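Local atomic coordinates of possible metal-dependent hydrolase (Veillonella parvula, PDB entry 3RPC), a protein that probably acts as a metal-dependent hydrolase of the metallo-beta-lactamase superfamily, holding two zinc ions in its active site. Residues P91-N96 with E116-N121; D60-V65 with N84-S89; K208-M213 with K242-N247; K177-F182 with V214-E219. All blocks are in the same frame, centred on the assembly; numbering follows the deposited sequence.

Contact 1: P91-N96 with E116-N121; sequences PIFVQN and ESLEFN
F93 carries its CG beside the backbone N (chi1 -70°), whereas F120 carries its CG anti to the backbone N (chi1 -175°); with both CB atoms directed at the opposite strand, the two rings meet in the space between them. The result is a T-shaped pair. The edge of F93 faces the flat side of F120, with centroids 5.4 Å apart and planes at 76°. F93 CZ comes to 3.8 Å from F120 CG, near the inner end of the F120 ring. L118 reaches another part of the F93 rim, its CD1 lying near the ring plane and 3.9 Å from F93 CE1. P91 adds CG at 3.9 Å from F120 CE1, the proline lying across F120. R112 and A67 touch both phenylalanines from neighbouring strands. Strands 92-94 and 117-120 belong to the two facing sheets of the metallo-beta-lactamase sandwich; F93 CA and L118 CA lie 9.1 Å apart, and the two phenyl rings are long enough to fill the distance. P91, F93, L118 and F120 meet through carbon atoms alone: dispersion, and the pull of slightly positive ring hydrogens toward the electron-rich face of F120, contribute to the packing between the sheets.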
loop_
_atom_site.group_PDB
_atom_site.type_symbol
_atom_site.label_atom_id
_atom_site.label_comp_id
_atom_site.label_asym_id
_atom_site.label_seq_id
_atom_site.Cartn_x
_atom_site.Cartn_y
_atom_site.Cartn_z
ATOM N N PRO A 91 3.438 16.177 -20.173
ATOM C CA PRO A 91 3.086 14.906 -19.526
ATOM C C PRO A 91 2.877 15.106 -18.022
ATOM O O PRO A 91 3.703 15.741 -17.366
ATOM C CB PRO A 91 4.323 14.031 -19.769
ATOM C CG PRO A 91 4.980 14.643 -20.970
ATOM C CD PRO A 91 4.750 16.118 -20.834
ATOM N N ILE A 92 1.779 14.565 -17.501
ATOM C CA ILE A 92 1.461 14.622 -16.077
ATOM C C ILE A 92 1.413 13.197 -15.552
ATOM O O ILE A 92 0.623 12.394 -16.031
ATOM C CB ILE A 92 0.076 15.255 -15.827
ATOM C CG1 ILE A 92 -0.149 16.484 -16.724
ATOM C CG2 ILE A 92 -0.113 15.578 -14.345
ATOM C CD1 ILE A 92 0.846 17.628 -16.499
ATOM N N PHE A 93 2.244 12.894 -14.560
ATOM C CA PHE A 93 2.293 11.560 -13.979
ATOM C C PHE A 93 1.434 11.555 -12.728
ATOM O O PHE A 93 1.559 12.442 -11.891
ATOM C CB PHE A 93 3.741 11.194 -13.639
ATOM C CG PHE A 93 4.588 10.953 -14.857
ATOM C CD1 PHE A 93 4.633 9.702 -15.441
ATOM C CD2 PHE A 93 5.336 11.978 -15.409
ATOM C CE1 PHE A 93 5.396 9.473 -16.574
ATOM C CE2 PHE A 93 6.110 11.758 -16.547
ATOM C CZ PHE A 93 6.143 10.502 -17.123
ATOM N N VAL A 94 0.556 10.566 -12.619
ATOM C CA VAL A 94 -0.405 10.504 -11.526
ATOM C C VAL A 94 -0.459 9.099 -10.926
ATOM O O VAL A 94 0.130 8.164 -11.466
ATOM C CB VAL A 94 -1.816 10.927 -12.001
ATOM C CG1 VAL A 94 -1.788 12.343 -12.576
ATOM C CG2 VAL A 94 -2.367 9.928 -13.027
ATOM N N GLN A 95 -1.145 8.957 -9.793
ATOM C CA GLN A 95 -1.107 7.700 -9.029
ATOM C C GLN A 95 -2.158 6.658 -9.393
ATOM O O GLN A 95 -1.978 5.476 -9.117
ATOM C CB GLN A 95 -1.216 7.989 -7.519
ATOM C CG GLN A 95 -2.602 8.431 -7.097
ATOM C CD GLN A 95 -2.727 8.709 -5.607
ATOM O OE1 GLN A 95 -2.047 8.095 -4.778
ATOM N NE2 GLN A 95 -3.619 9.625 -5.261
ATOM N N ASN A 96 -3.260 7.082 -10.002
ATOM C CA ASN A 96 -4.375 6.172 -10.209
ATOM C C ASN A 96 -5.351 6.731 -11.239
ATOM O O ASN A 96 -5.189 7.856 -11.716
ATOM C CB ASN A 96 -5.073 5.827 -8.881
ATOM C CG ASN A 96 -5.720 7.032 -8.209
ATOM O OD1 ASN A 96 -6.028 8.033 -8.855
ATOM N ND2 ASN A 96 -5.917 6.941 -6.894
ATOM N N GLU A 116 2.862 0.718 -11.782
ATOM C CA GLU A 116 4.010 0.148 -11.086
ATOM C C GLU A 116 5.214 1.036 -11.348
ATOM O O GLU A 116 5.733 1.674 -10.437
ATOM C CB GLU A 116 4.331 -1.255 -11.587
ATOM C CG GLU A 116 3.366 -2.328 -11.181
ATOM C CD GLU A 116 3.842 -3.694 -11.636
ATOM O OE1 GLU A 116 4.654 -3.751 -12.586
ATOM O OE2 GLU A 116 3.415 -4.703 -11.045
ATOM N N SER A 117 5.653 1.067 -12.603
ATOM C CA SER A 117 6.715 1.973 -13.016
ATOM C C SER A 117 6.473 2.415 -14.451
ATOM O O SER A 117 5.791 1.721 -15.216
ATOM C CB SER A 117 8.090 1.305 -12.898
ATOM O OG SER A 117 8.245 0.242 -13.831
ATOM N N LEU A 118 7.001 3.582 -14.795
ATOM C CA LEU A 118 6.988 4.053 -16.178
ATOM C C LEU A 118 8.369 4.584 -16.506
ATOM O O LEU A 118 9.129 4.957 -15.606
ATOM C CB LEU A 118 5.962 5.175 -16.373
ATOM C CG LEU A 118 4.486 4.793 -16.223
ATOM C CD1 LEU A 118 3.601 6.015 -16.329
ATOM C CD2 LEU A 118 4.078 3.726 -17.246
ATOM N N GLU A 119 8.705 4.603 -17.788
ATOM C CA GLU A 119 9.954 5.207 -18.219
ATOM C C GLU A 119 9.674 6.527 -18.921
ATOM O O GLU A 119 8.676 6.672 -19.632
ATOM C CB GLU A 119 10.727 4.258 -19.137
ATOM C CG GLU A 119 12.196 4.619 -19.290
ATOM C CD GLU A 119 13.074 3.403 -19.526
ATOM O OE1 GLU A 119 12.544 2.271 -19.505
ATOM O OE2 GLU A 119 14.295 3.579 -19.724
ATOM N N PHE A 120 10.558 7.490 -18.710
ATOM C CA PHE A 120 10.413 8.794 -19.333
ATOM C C PHE A 120 11.795 9.361 -19.580
ATOM O O PHE A 120 12.520 9.665 -18.633
ATOM C CB PHE A 120 9.613 9.737 -18.421
ATOM C CG PHE A 120 9.319 11.075 -19.040
ATOM C CD1 PHE A 120 8.432 11.181 -20.101
ATOM C CD2 PHE A 120 9.925 12.231 -18.566
ATOM C CE1 PHE A 120 8.160 12.410 -20.680
ATOM C CE2 PHE A 120 9.650 13.468 -19.136
ATOM C CZ PHE A 120 8.770 13.559 -20.198
ATOM N N ASN A 121 12.171 9.481 -20.850
ATOM C CA ASN A 121 13.457 10.069 -21.197
ATOM C C ASN A 121 14.635 9.444 -20.450
ATOM O O ASN A 121 15.560 10.146 -20.029
ATOM C CB ASN A 121 13.432 11.585 -20.977
ATOM C CG ASN A 121 12.424 12.286 -21.861
ATOM O OD1 ASN A 121 12.049 11.781 -22.918
ATOM N ND2 ASN A 121 11.986 13.467 -21.435
#

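Contact 2: D60-V65 with N84-S89; sequences DLLSNV and NSIPKS
L62 directs its branched end at the backbone and side chains of S85 and I86, its two methyls sharing the work. L62 CD1 rests 3.4 Å from S85 O, a plain van der Waals contact against the peptide, and lies 4.3 Å from S85 CB. L62 CD2 meets I86 CG1 at 4.2 Å. The fork is placed by chi1 of -64°, which sets L62 CG anti to its own carbonyl carbon. I86 does not aim its CB squarely at L62, so the leucine meets the flank of the isoleucine. Leucine suits the position, since a forked tip can touch two successive residues. S85 keeps its hydroxyl for T81 O, within its own helix. After L62 the chain leaves its helix through a type I turn from L62 to V65, closed by V65 N to L62 O at 3.2 Å, while S63 OG bonds back to D60 O at 2.8 Å from above the carbonyl plane. The contact thus joins the ends of helices 58-62 and 80-85; L25 of strand 22-26 touches L61 of helix 58-62 as well as V65 and I86 in the loops that follow the two helices, and K16 of strand 14-19 borders the turn.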
loop_
_atom_site.group_PDB
_atom_site.type_symbol
_atom_site.label_atom_id
_atom_site.label_comp_id
_atom_site.label_asym_id
_atom_site.label_seq_id
_atom_site.Cartn_x
_atom_site.Cartn_y
_atom_site.Cartn_z
ATOM N N ASP A 60 9.713 31.977 -14.474
ATOM C CA ASP A 60 10.904 31.255 -14.044
ATOM C C ASP A 60 10.529 29.874 -13.523
ATOM O O ASP A 60 11.245 28.901 -13.746
ATOM C CB ASP A 60 11.680 32.047 -12.989
ATOM C CG ASP A 60 12.486 33.183 -13.596
ATOM O OD1 ASP A 60 13.173 33.902 -12.840
ATOM O OD2 ASP A 60 12.436 33.352 -14.834
ATOM N N LEU A 61 9.394 29.792 -12.844
ATOM C CA LEU A 61 8.940 28.511 -12.314
ATOM C C LEU A 61 8.699 27.527 -13.451
ATOM O O LEU A 61 9.129 26.374 -13.392
ATOM C CB LEU A 61 7.670 28.704 -11.482
ATOM C CG LEU A 61 7.123 27.494 -10.711
ATOM C CD1 LEU A 61 6.293 27.963 -9.524
ATOM C CD2 LEU A 61 6.309 26.592 -11.612
ATOM N N LEU A 62 8.026 27.978 -14.505
ATOM C CA LEU A 62 7.603 27.055 -15.550
ATOM C C LEU A 62 8.655 26.806 -16.627
ATOM O O LEU A 62 8.543 25.847 -17.383
ATOM C CB LEU A 62 6.321 27.562 -16.215
ATOM C CG LEU A 62 5.080 27.643 -15.327
ATOM C CD1 LEU A 62 3.941 28.314 -16.079
ATOM C CD2 LEU A 62 4.681 26.260 -14.842
ATOM N N SER A 63 9.675 27.662 -16.680
ATOM C CA SER A 63 10.581 27.734 -17.834
ATOM C C SER A 63 11.005 26.401 -18.468
ATOM O O SER A 63 10.650 26.114 -19.618
ATOM C CB SER A 63 11.811 28.604 -17.519
ATOM O OG SER A 63 12.380 28.280 -16.260
ATOM N N ASN A 64 11.770 25.601 -17.734
ATOM C CA ASN A 64 12.353 24.376 -18.288
ATOM C C ASN A 64 11.666 23.092 -17.839
ATOM O O ASN A 64 12.276 22.018 -17.837
ATOM C CB ASN A 64 13.845 24.291 -17.948
ATOM C CG ASN A 64 14.707 25.116 -18.883
ATOM O OD1 ASN A 64 14.591 25.014 -20.107
ATOM N ND2 ASN A 64 15.579 25.943 -18.310
ATOM N N VAL A 65 10.396 23.195 -17.466
ATOM C CA VAL A 65 9.653 22.012 -17.029
ATOM C C VAL A 65 9.374 21.071 -18.206
ATOM O O VAL A 65 8.863 21.501 -19.247
ATOM C CB VAL A 65 8.345 22.411 -16.308
ATOM C CG1 VAL A 65 7.501 21.185 -15.989
ATOM C CG2 VAL A 65 8.660 23.183 -15.031
ATOM N N ASN A 84 -4.362 26.219 -14.312
ATOM C CA ASN A 84 -4.522 27.288 -15.298
ATOM C C ASN A 84 -3.209 27.834 -15.848
ATOM O O ASN A 84 -3.215 28.623 -16.797
ATOM C CB ASN A 84 -5.342 28.432 -14.697
ATOM C CG ASN A 84 -6.788 28.040 -14.430
ATOM O OD1 ASN A 84 -7.377 27.245 -15.164
ATOM N ND2 ASN A 84 -7.367 28.608 -13.380
ATOM N N SER A 85 -2.091 27.419 -15.260
ATOM C CA SER A 85 -0.780 27.963 -15.613
ATOM C C SER A 85 0.085 26.969 -16.381
ATOM O O SER A 85 0.852 27.352 -17.258
ATOM C CB SER A 85 -0.031 28.413 -14.357
ATOM O OG SER A 85 -0.730 29.434 -13.660
ATOM N N ILE A 86 -0.029 25.689 -16.040
ATOM C CA ILE A 86 0.796 24.660 -16.669
ATOM C C ILE A 86 0.308 24.311 -18.081
ATOM O O ILE A 86 -0.869 24.035 -18.276
ATOM C CB ILE A 86 0.822 23.387 -15.791
ATOM C CG1 ILE A 86 1.356 23.724 -14.396
ATOM C CG2 ILE A 86 1.643 22.286 -16.464
ATOM C CD1 ILE A 86 1.145 22.613 -13.374
ATOM N N PRO A 87 1.215 24.332 -19.076
ATOM C CA PRO A 87 0.813 23.962 -20.439
ATOM C C PRO A 87 0.115 22.603 -20.472
ATOM O O PRO A 87 0.596 21.630 -19.873
ATOM C CB PRO A 87 2.142 23.920 -21.201
ATOM C CG PRO A 87 2.997 24.893 -20.491
ATOM C CD PRO A 87 2.613 24.794 -19.019
ATOM N N LYS A 88 -1.023 22.551 -21.159
ATOM C CA LYS A 88 -1.889 21.381 -21.155
ATOM C C LYS A 88 -1.255 20.181 -21.843
ATOM O O LYS A 88 -1.731 19.056 -21.695
ATOM C CB LYS A 88 -3.222 21.696 -21.841
ATOM C CG LYS A 88 -4.000 22.845 -21.226
ATOM C CD LYS A 88 -4.369 22.586 -19.771
ATOM C CE LYS A 88 -5.353 23.643 -19.294
ATOM N NZ LYS A 88 -5.772 23.437 -17.892
ATOM N N SER A 89 -0.193 20.420 -22.602
ATOM C CA SER A 89 0.435 19.345 -23.355
ATOM C C SER A 89 1.582 18.650 -22.608
ATOM O O SER A 89 2.099 17.641 -23.083
ATOM C CB SER A 89 0.922 19.867 -24.710
ATOM O OG SER A 89 1.837 20.922 -24.514
#

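Contact 3: K208-M213 with K242-N247; sequences KDIGRM and KFIKGN
F243 pushes the rim of its ring against the backbone at G211: CE2 lies 3.9 Å from G211 N, which sits near the ring plane. Glycine suits the place because it has no CB, and the phenyl edge can come right up to the helix. I210 and I244 touch through their CG2 methyls at 4.1 Å. I244 presents that methyl because its CG1 stands between the backbone N and carbonyl carbon (chi1 64°). In the next shell, N247 folds back over the F243 ring, its ND2 3.3 Å above one face and nearer its edge than its centre. N247 ND2 also donates to F243 O at 3.1 Å, and N247 N reaches that oxygen from the opposite face of its plane, so two donors hold the helix end that carries the ring. Turned from F243, R212 NH1 forms a salt bridge with D209 OD1 at 3.1 Å, and its guanidinium makes a cation-pi contact with W171. V253 touches both isoleucines. The axes of segments 208-213 and 242-246 approach to 10.6 Å, at 37° to each other. Helices 207-216 and 237-246 connect parallel neighbours 186-190, 221-225 and 253-254, two consecutive beta-alpha-beta crossovers characteristic of the metallo-beta-lactamase fold.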
loop_
_atom_site.group_PDB
_atom_site.type_symbol
_atom_site.label_atom_id
_atom_site.label_comp_id
_atom_site.label_asym_id
_atom_site.label_seq_id
_atom_site.Cartn_x
_atom_site.Cartn_y
_atom_site.Cartn_z
ATOM N N LYS A 208 10.408 13.037 14.268
ATOM C CA LYS A 208 10.684 11.642 14.620
ATOM C C LYS A 208 11.119 10.848 13.392
ATOM O O LYS A 208 12.050 10.033 13.445
ATOM C CB LYS A 208 9.460 10.990 15.252
ATOM C CG LYS A 208 9.727 9.630 15.855
ATOM C CD LYS A 208 8.509 9.130 16.630
ATOM C CE LYS A 208 7.957 10.198 17.573
ATOM N NZ LYS A 208 8.834 10.461 18.749
ATOM N N ASP A 209 10.434 11.092 12.277
ATOM C CA ASP A 209 10.737 10.417 11.021
ATOM C C ASP A 209 12.085 10.819 10.443
ATOM O O ASP A 209 12.781 9.999 9.849
ATOM C CB ASP A 209 9.610 10.679 10.025
ATOM C CG ASP A 209 8.258 10.363 10.625
ATOM O OD1 ASP A 209 7.887 9.173 10.616
ATOM O OD2 ASP A 209 7.602 11.275 11.175
ATOM N N ILE A 210 12.456 12.084 10.609
ATOM C CA ILE A 210 13.758 12.515 10.142
ATOM C C ILE A 210 14.855 11.761 10.882
ATOM O O ILE A 210 15.804 11.276 10.279
ATOM C CB ILE A 210 13.944 14.026 10.331
ATOM C CG1 ILE A 210 12.911 14.791 9.509
ATOM C CG2 ILE A 210 15.373 14.448 9.964
ATOM C CD1 ILE A 210 13.036 16.306 9.650
ATOM N N GLY A 211 14.726 11.655 12.201
ATOM C CA GLY A 211 15.731 10.942 12.965
ATOM C C GLY A 211 15.799 9.490 12.519
ATOM O O GLY A 211 16.887 8.918 12.378
ATOM N N ARG A 212 14.632 8.895 12.279
ATOM C CA ARG A 212 14.581 7.480 11.915
ATOM C C ARG A 212 15.178 7.280 10.532
ATOM O O ARG A 212 15.844 6.273 10.275
ATOM C CB ARG A 212 13.140 6.958 11.961
ATOM C CG ARG A 212 13.023 5.441 11.849
ATOM C CD ARG A 212 11.571 4.980 11.895
ATOM N NE ARG A 212 10.883 5.468 13.094
ATOM C CZ ARG A 212 9.888 6.352 13.065
ATOM N NH1 ARG A 212 9.437 6.818 11.901
ATOM N NH2 ARG A 212 9.327 6.759 14.195
HETATM N N MSE A 213 14.950 8.239 9.640
HETATM C CA MSE A 213 15.480 8.115 8.286
HETATM C C MSE A 213 17.005 8.134 8.277
HETATM O O MSE A 213 17.646 7.444 7.475
HETATM C CB MSE A 213 14.949 9.233 7.374
HETATM C CG MSE A 213 15.238 9.029 5.887
HETATM SE SE MSE A 213 14.266 7.475 5.206
HETATM C CE MSE A 213 12.496 8.198 5.145
ATOM N N LYS A 242 16.216 22.996 14.865
ATOM C CA LYS A 242 16.597 22.759 16.259
ATOM C C LYS A 242 16.839 21.268 16.494
ATOM O O LYS A 242 17.810 20.864 17.141
ATOM C CB LYS A 242 15.506 23.263 17.212
ATOM C CG LYS A 242 15.868 23.079 18.695
ATOM C CD LYS A 242 14.908 23.807 19.640
ATOM C CE LYS A 242 13.495 23.244 19.579
ATOM N NZ LYS A 242 12.639 23.820 20.688
ATOM N N PHE A 243 15.953 20.451 15.947
ATOM C CA PHE A 243 16.012 19.015 16.148
ATOM C C PHE A 243 17.271 18.429 15.523
ATOM O O PHE A 243 17.976 17.636 16.156
ATOM C CB PHE A 243 14.758 18.375 15.546
ATOM C CG PHE A 243 14.741 16.875 15.602
ATOM C CD1 PHE A 243 14.290 16.221 16.731
ATOM C CD2 PHE A 243 15.154 16.130 14.508
ATOM C CE1 PHE A 243 14.262 14.831 16.774
ATOM C CE2 PHE A 243 15.139 14.733 14.549
ATOM C CZ PHE A 243 14.685 14.093 15.679
ATOM N N ILE A 244 17.550 18.774 14.271
ATOM C CA ILE A 244 18.717 18.189 13.618
ATOM C C ILE A 244 20.030 18.690 14.222
ATOM O O ILE A 244 21.017 17.955 14.289
ATOM C CB ILE A 244 18.681 18.340 12.069
ATOM C CG1 ILE A 244 18.728 19.811 11.643
ATOM C CG2 ILE A 244 17.434 17.624 11.514
ATOM C CD1 ILE A 244 18.712 20.007 10.118
ATOM N N LYS A 245 20.044 19.941 14.677
ATOM C CA LYS A 245 21.211 20.438 15.390
ATOM C C LYS A 245 21.427 19.665 16.697
ATOM O O LYS A 245 22.523 19.158 16.958
ATOM C CB LYS A 245 21.068 21.938 15.675
ATOM C CG LYS A 245 22.298 22.565 16.306
ATOM C CD LYS A 245 22.126 24.078 16.433
ATOM C CE LYS A 245 23.284 24.706 17.189
ATOM N NZ LYS A 245 24.582 24.457 16.511
ATOM N N GLY A 246 20.378 19.542 17.504
ATOM C CA GLY A 246 20.500 18.884 18.798
ATOM C C GLY A 246 20.864 17.411 18.698
ATOM O O GLY A 246 21.446 16.849 19.627
ATOM N N ASN A 247 20.514 16.781 17.579
ATOM C CA ASN A 247 20.842 15.378 17.352
ATOM C C ASN A 247 22.087 15.149 16.506
ATOM O O ASN A 247 22.422 14.006 16.173
ATOM C CB ASN A 247 19.654 14.631 16.754
ATOM C CG ASN A 247 18.591 14.351 17.777
ATOM O OD1 ASN A 247 18.823 13.586 18.714
ATOM N ND2 ASN A 247 17.429 14.970 17.623
#

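Contact 4: K177-F182 with V214-E219; sequences KALLRF and VVRKPE
K217 NZ is held at two points: it makes a weak hydrogen bond of 3.1 Å to L179 O, and a salt bridge to D183 OD1 just beyond the end of helix 173-182. To get there the lysine chain bends at chi2 (-65°) and then runs extended, lying alongside L179 but pointing the other way. Its methylenes pack as they go, K217 CE 3.8 Å from L179 CB and K217 CG 4.1 Å from L179 CD2. L179 CD1 meets R216 CG at 4.0 Å, the arginine stem lying across the leucine. R216 bends at chi2 and chi3, and R216 NE forms a salt bridge with E176, three residues before L179 on helix 173-182. Lysine and arginine suit these places because each offers an apolar stem to the leucine and a charge to the carboxylate beyond. Y164 and W171 also touch L179, while K177 and R181 form salt bridges with D149 of the second subunit. A cation near the carbonyl-rich C-terminal end of a helix should be electrostatically favoured. The contact therefore has an apolar centre at L179, while D183 and E176, outside the two segments, probably help fix the course of the basic chains.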
loop_
_atom_site.group_PDB
_atom_site.type_symbol
_atom_site.label_atom_id
_atom_site.label_comp_id
_atom_site.label_asym_id
_atom_site.label_seq_id
_atom_site.Cartn_x
_atom_site.Cartn_y
_atom_site.Cartn_z
ATOM N N LYS A 177 9.759 -0.736 2.739
ATOM C CA LYS A 177 9.883 -1.468 1.480
ATOM C C LYS A 177 10.645 -0.669 0.437
ATOM O O LYS A 177 11.587 -1.185 -0.169
ATOM C CB LYS A 177 8.507 -1.866 0.943
ATOM C CG LYS A 177 7.891 -3.055 1.673
ATOM C CD LYS A 177 6.441 -3.237 1.263
ATOM C CE LYS A 177 5.815 -4.487 1.885
ATOM N NZ LYS A 177 4.457 -4.711 1.289
ATOM N N ALA A 178 10.256 0.589 0.232
ATOM C CA ALA A 178 10.928 1.396 -0.778
ATOM C C ALA A 178 12.396 1.604 -0.430
ATOM O O ALA A 178 13.264 1.525 -1.303
ATOM C CB ALA A 178 10.224 2.730 -0.963
ATOM N N LEU A 179 12.675 1.863 0.843
ATOM C CA LEU A 179 14.041 2.122 1.281
ATOM C C LEU A 179 14.959 0.930 1.026
ATOM O O LEU A 179 16.076 1.086 0.529
ATOM C CB LEU A 179 14.063 2.498 2.774
ATOM C CG LEU A 179 13.450 3.862 3.118
ATOM C CD1 LEU A 179 13.362 4.049 4.630
ATOM C CD2 LEU A 179 14.231 5.010 2.494
ATOM N N LEU A 180 14.492 -0.269 1.362
ATOM C CA LEU A 180 15.337 -1.441 1.214
ATOM C C LEU A 180 15.436 -1.897 -0.246
ATOM O O LEU A 180 16.508 -2.283 -0.715
ATOM C CB LEU A 180 14.830 -2.574 2.112
ATOM C CG LEU A 180 15.657 -3.866 2.090
ATOM C CD1 LEU A 180 17.063 -3.634 2.630
ATOM C CD2 LEU A 180 14.956 -4.958 2.886
ATOM N N ARG A 181 14.325 -1.834 -0.971
ATOM C CA ARG A 181 14.313 -2.318 -2.348
ATOM C C ARG A 181 15.120 -1.448 -3.299
ATOM O O ARG A 181 15.786 -1.959 -4.197
ATOM C CB ARG A 181 12.880 -2.457 -2.858
ATOM C CG ARG A 181 12.131 -3.562 -2.158
ATOM C CD ARG A 181 10.639 -3.488 -2.381
ATOM N NE ARG A 181 9.964 -4.498 -1.564
ATOM C CZ ARG A 181 8.660 -4.741 -1.598
ATOM N NH1 ARG A 181 7.876 -4.040 -2.404
ATOM N NH2 ARG A 181 8.143 -5.682 -0.811
ATOM N N PHE A 182 15.066 -0.135 -3.099
ATOM C CA PHE A 182 15.637 0.793 -4.076
ATOM C C PHE A 182 16.824 1.606 -3.561
ATOM O O PHE A 182 17.473 2.321 -4.332
ATOM C CB PHE A 182 14.535 1.702 -4.634
ATOM C CG PHE A 182 13.360 0.940 -5.165
ATOM C CD1 PHE A 182 13.510 0.096 -6.250
ATOM C CD2 PHE A 182 12.112 1.040 -4.564
ATOM C CE1 PHE A 182 12.438 -0.633 -6.731
ATOM C CE2 PHE A 182 11.037 0.321 -5.043
ATOM C CZ PHE A 182 11.200 -0.517 -6.128
ATOM N N VAL A 214 17.592 8.938 9.156
ATOM C CA VAL A 214 19.038 9.040 9.231
ATOM C C VAL A 214 19.647 7.730 9.732
ATOM O O VAL A 214 20.715 7.318 9.273
ATOM C CB VAL A 214 19.465 10.222 10.121
ATOM C CG1 VAL A 214 20.951 10.149 10.432
ATOM C CG2 VAL A 214 19.112 11.549 9.434
ATOM N N VAL A 215 18.951 7.071 10.655
ATOM C CA VAL A 215 19.393 5.767 11.134
ATOM C C VAL A 215 19.270 4.728 10.024
ATOM O O VAL A 215 20.181 3.922 9.803
ATOM C CB VAL A 215 18.581 5.310 12.351
ATOM C CG1 VAL A 215 18.925 3.868 12.721
ATOM C CG2 VAL A 215 18.828 6.247 13.530
ATOM N N ARG A 216 18.151 4.751 9.309
ATOM C CA ARG A 216 17.932 3.733 8.278
ATOM C C ARG A 216 18.875 3.887 7.091
ATOM O O ARG A 216 19.373 2.896 6.558
ATOM C CB ARG A 216 16.478 3.719 7.797
ATOM C CG ARG A 216 16.091 2.452 7.037
ATOM C CD ARG A 216 15.911 1.254 7.971
ATOM N NE ARG A 216 14.698 1.377 8.767
ATOM C CZ ARG A 216 14.666 1.730 10.048
ATOM N NH1 ARG A 216 13.507 1.834 10.676
ATOM N NH2 ARG A 216 15.797 1.976 10.706
ATOM N N LYS A 217 19.134 5.132 6.698
ATOM C CA LYS A 217 19.935 5.427 5.518
ATOM C C LYS A 217 21.003 6.462 5.843
ATOM O O LYS A 217 20.879 7.630 5.471
ATOM C CB LYS A 217 19.035 5.930 4.384
ATOM C CG LYS A 217 18.068 4.873 3.862
ATOM C CD LYS A 217 18.833 3.728 3.199
ATOM C CE LYS A 217 17.897 2.711 2.580
ATOM N NZ LYS A 217 18.629 1.480 2.161
ATOM N N PRO A 218 22.063 6.035 6.550
ATOM C CA PRO A 218 23.087 6.968 7.036
ATOM C C PRO A 218 23.859 7.691 5.935
ATOM O O PRO A 218 24.489 8.709 6.213
ATOM C CB PRO A 218 24.049 6.062 7.819
ATOM C CG PRO A 218 23.277 4.832 8.109
ATOM C CD PRO A 218 22.320 4.651 6.984
ATOM N N GLU A 219 23.827 7.179 4.709
ATOM C CA GLU A 219 24.579 7.815 3.636
ATOM C C GLU A 219 23.713 8.647 2.695
ATOM O O GLU A 219 24.228 9.287 1.784
ATOM C CB GLU A 219 25.361 6.772 2.835
ATOM C CG GLU A 219 26.459 6.109 3.651
ATOM C CD GLU A 219 26.651 4.648 3.295
ATOM O OE1 GLU A 219 26.553 3.800 4.208
ATOM O OE2 GLU A 219 26.898 4.347 2.106
#

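Contacts 3 and 4 share helix 207-216 and touch where M213 SE, a selenomethionine atom, lies 3.6 Å from L179 CD1; their centres are about 16 Å apart. Contacts 1 and 2 adjoin in sequence, with centres about 18 Å apart, and both lie on the opposite side of the chain's centre from contact 3; the centres of contacts 2 and 3 are about 35 Å apart. Contacts 1 and 4 come to about 7 Å at their nearest atoms, and both touch the second subunit. One zinc ion is bound by H72, H74, H132 and D168, the other by D76, H77, D168 and H226; H226 directly follows strand 221-225, which helix 207-216 leads into.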